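Local coordinates for putative protein (Neisseria meningitidis, PDB 2O3G) that may bind flavin adenine dinucleotide, this piece being the transporter-associated domain of a longer membrane protein, at residues W71-V76 and V86-L91. Sequence-based numbering, arbitrary orientation.
Sequences WRFEVV and VKITKL
K90 lays its CE over one face of the W71 indole, 4.2 Å from the centroid of the six-membered ring, a CH-pi contact. Its NZ stands 4.9 Å from the centroid of the five-membered ring in a cation-pi interaction and also hydrogen-bonds the carbonyl of G70; a long, flexible lysine suits this exposed end. I88 CG2 meets W71 CE3 obliquely. At the edge of the F73 ring, near its plane, lies V86 CG2, 4.0 Å from F73 CD1, while I88 CD1 approaches F73 CE1 obliquely. With CG beside its backbone N (chi1 -72°), F73 runs alongside I88 and also packs on V48, L51 and I52 of helix 48-56, as apolar residues on a buried face should. R72, T89, E74 and K87 point from the opposite side of the sheet; there L91 CD1 lies over one guanidinium face of R72, offset toward its rim, and R72 NE forms a salt bridge to D67. The R72 stem lies beside T89. The end of K87 leads away from E74, toward a weak hydrogen bond with S18. R72 pairs with T89, and E74 with K87, through two backbone hydrogen bonds each. These alternate with non-hydrogen-bonded pairs, the pattern of an antiparallel beta hairpin, here the central two strands of the domain's four-stranded sheet.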
loop_
_atom_site.group_PDB
_atom_site.type_symbol
_atom_site.label_atom_id
_atom_site.label_comp_id
_atom_site.label_asym_id
_atom_site.label_seq_id
_atom_site.Cartn_x
_atom_site.Cartn_y
_atom_site.Cartn_z
ATOM N N TRP A 71 1.695 -8.944 -4.566
ATOM C CA TRP A 71 0.651 -8.002 -4.859
ATOM C C TRP A 71 1.263 -6.683 -5.331
ATOM O O TRP A 71 2.452 -6.435 -5.107
ATOM C CB TRP A 71 -0.134 -7.737 -3.644
ATOM C CG TRP A 71 -0.715 -8.884 -3.005
ATOM C CD1 TRP A 71 -0.111 -9.716 -2.192
ATOM C CD2 TRP A 71 -2.104 -9.266 -3.019
ATOM N NE1 TRP A 71 -1.014 -10.674 -1.700
ATOM C CE2 TRP A 71 -2.236 -10.409 -2.215
ATOM C CE3 TRP A 71 -3.220 -8.812 -3.721
ATOM C CZ2 TRP A 71 -3.428 -11.063 -2.035
ATOM C CZ3 TRP A 71 -4.444 -9.457 -3.517
ATOM C CH2 TRP A 71 -4.536 -10.573 -2.684
ATOM N N ARG A 72 0.453 -5.868 -6.007
ATOM C CA ARG A 72 0.816 -4.528 -6.515
ATOM C C ARG A 72 -0.043 -3.485 -5.832
ATOM O O ARG A 72 -1.232 -3.704 -5.549
ATOM C CB ARG A 72 0.503 -4.478 -7.967
ATOM C CG ARG A 72 0.829 -3.206 -8.593
ATOM C CD ARG A 72 1.045 -3.443 -10.053
ATOM N NE ARG A 72 2.438 -3.739 -10.272
ATOM C CZ ARG A 72 3.015 -3.959 -11.455
ATOM N NH1 ARG A 72 2.331 -3.881 -12.591
ATOM N NH2 ARG A 72 4.304 -4.247 -11.485
ATOM N N PHE A 73 0.554 -2.356 -5.509
ATOM C CA PHE A 73 -0.176 -1.343 -4.751
ATOM C C PHE A 73 -0.009 -0.110 -5.512
ATOM O O PHE A 73 1.116 0.255 -5.819
ATOM C CB PHE A 73 0.454 -1.208 -3.417
ATOM C CG PHE A 73 0.178 -2.379 -2.532
ATOM C CD1 PHE A 73 -0.892 -2.375 -1.707
ATOM C CD2 PHE A 73 1.001 -3.493 -2.554
ATOM C CE1 PHE A 73 -1.113 -3.470 -0.847
ATOM C CE2 PHE A 73 0.768 -4.542 -1.695
ATOM C CZ PHE A 73 -0.301 -4.529 -0.850
ATOM N N GLU A 74 -1.112 0.498 -5.920
ATOM C CA GLU A 74 -0.975 1.603 -6.877
ATOM C C GLU A 74 -1.732 2.794 -6.423
ATOM O O GLU A 74 -2.889 2.696 -6.017
ATOM C CB GLU A 74 -1.497 1.198 -8.239
ATOM C CG GLU A 74 -1.309 2.269 -9.319
ATOM C CD GLU A 74 -1.948 1.892 -10.660
ATOM O OE1 GLU A 74 -2.675 0.856 -10.745
ATOM O OE2 GLU A 74 -1.716 2.628 -11.642
ATOM N N VAL A 75 -1.089 3.928 -6.466
ATOM C CA VAL A 75 -1.762 5.096 -5.925
ATOM C C VAL A 75 -2.663 5.639 -7.006
ATOM O O VAL A 75 -2.242 5.966 -8.140
ATOM C CB VAL A 75 -0.767 6.107 -5.374
ATOM C CG1 VAL A 75 0.518 5.818 -5.927
ATOM C CG2 VAL A 75 -1.162 7.528 -5.701
ATOM N N VAL A 76 -3.924 5.697 -6.657
ATOM C CA VAL A 76 -4.865 6.101 -7.660
ATOM C C VAL A 76 -5.367 7.518 -7.432
ATOM O O VAL A 76 -5.457 8.317 -8.391
ATOM C CB VAL A 76 -6.058 5.093 -7.910
ATOM C CG1 VAL A 76 -5.521 3.850 -8.519
ATOM C CG2 VAL A 76 -6.896 4.843 -6.672
ATOM N N VAL A 86 -5.586 3.500 -2.767
ATOM C CA VAL A 86 -4.716 2.611 -3.519
ATOM C C VAL A 86 -5.459 1.395 -4.075
ATOM O O VAL A 86 -6.460 0.898 -3.485
ATOM C CB VAL A 86 -3.345 2.352 -2.786
ATOM C CG1 VAL A 86 -3.416 2.807 -1.390
ATOM C CG2 VAL A 86 -2.937 0.903 -2.841
ATOM N N LYS A 87 -5.036 0.996 -5.264
ATOM C CA LYS A 87 -5.647 -0.144 -5.996
ATOM C C LYS A 87 -4.742 -1.374 -5.825
ATOM O O LYS A 87 -3.568 -1.340 -6.226
ATOM C CB LYS A 87 -5.760 0.178 -7.517
ATOM C CG LYS A 87 -6.579 -0.870 -8.366
ATOM C CD LYS A 87 -6.452 -0.808 -9.915
ATOM C CE LYS A 87 -7.724 -1.477 -10.593
ATOM N NZ LYS A 87 -9.120 -1.480 -9.776
ATOM N N ILE A 88 -5.280 -2.426 -5.198
ATOM C CA ILE A 88 -4.551 -3.666 -5.046
ATOM C C ILE A 88 -4.858 -4.617 -6.222
ATOM O O ILE A 88 -6.075 -5.054 -6.413
ATOM C CB ILE A 88 -5.012 -4.488 -3.878
ATOM C CG1 ILE A 88 -5.328 -3.753 -2.573
ATOM C CG2 ILE A 88 -3.941 -5.356 -3.586
ATOM C CD1 ILE A 88 -4.237 -3.005 -1.940
ATOM N N THR A 89 -3.814 -4.958 -6.995
ATOM C CA THR A 89 -3.872 -6.135 -7.862
ATOM C C THR A 89 -2.902 -7.360 -7.551
ATOM O O THR A 89 -2.089 -7.279 -6.611
ATOM C CB THR A 89 -3.859 -5.748 -9.323
ATOM O OG1 THR A 89 -2.607 -5.169 -9.731
ATOM C CG2 THR A 89 -5.043 -4.817 -9.641
ATOM N N LYS A 90 -2.996 -8.486 -8.321
ATOM C CA LYS A 90 -2.129 -9.687 -8.160
ATOM C C LYS A 90 -0.867 -9.753 -9.079
ATOM O O LYS A 90 -0.916 -9.375 -10.255
ATOM C CB LYS A 90 -2.946 -10.930 -8.311
ATOM C CG LYS A 90 -3.254 -11.593 -7.037
ATOM C CD LYS A 90 -2.194 -12.505 -6.867
ATOM C CE LYS A 90 -1.971 -12.983 -5.459
ATOM N NZ LYS A 90 -0.512 -13.391 -5.682
ATOM N N LEU A 91 0.301 -10.142 -8.586
ATOM C CA LEU A 91 1.376 -10.207 -9.519
ATOM C C LEU A 91 1.323 -11.607 -10.149
ATOM O O LEU A 91 0.698 -12.501 -9.491
ATOM C CB LEU A 91 2.682 -9.891 -8.856
ATOM C CG LEU A 91 3.105 -8.456 -9.104
ATOM C CD1 LEU A 91 2.245 -7.841 -10.135
ATOM C CD2 LEU A 91 2.951 -7.732 -7.862
#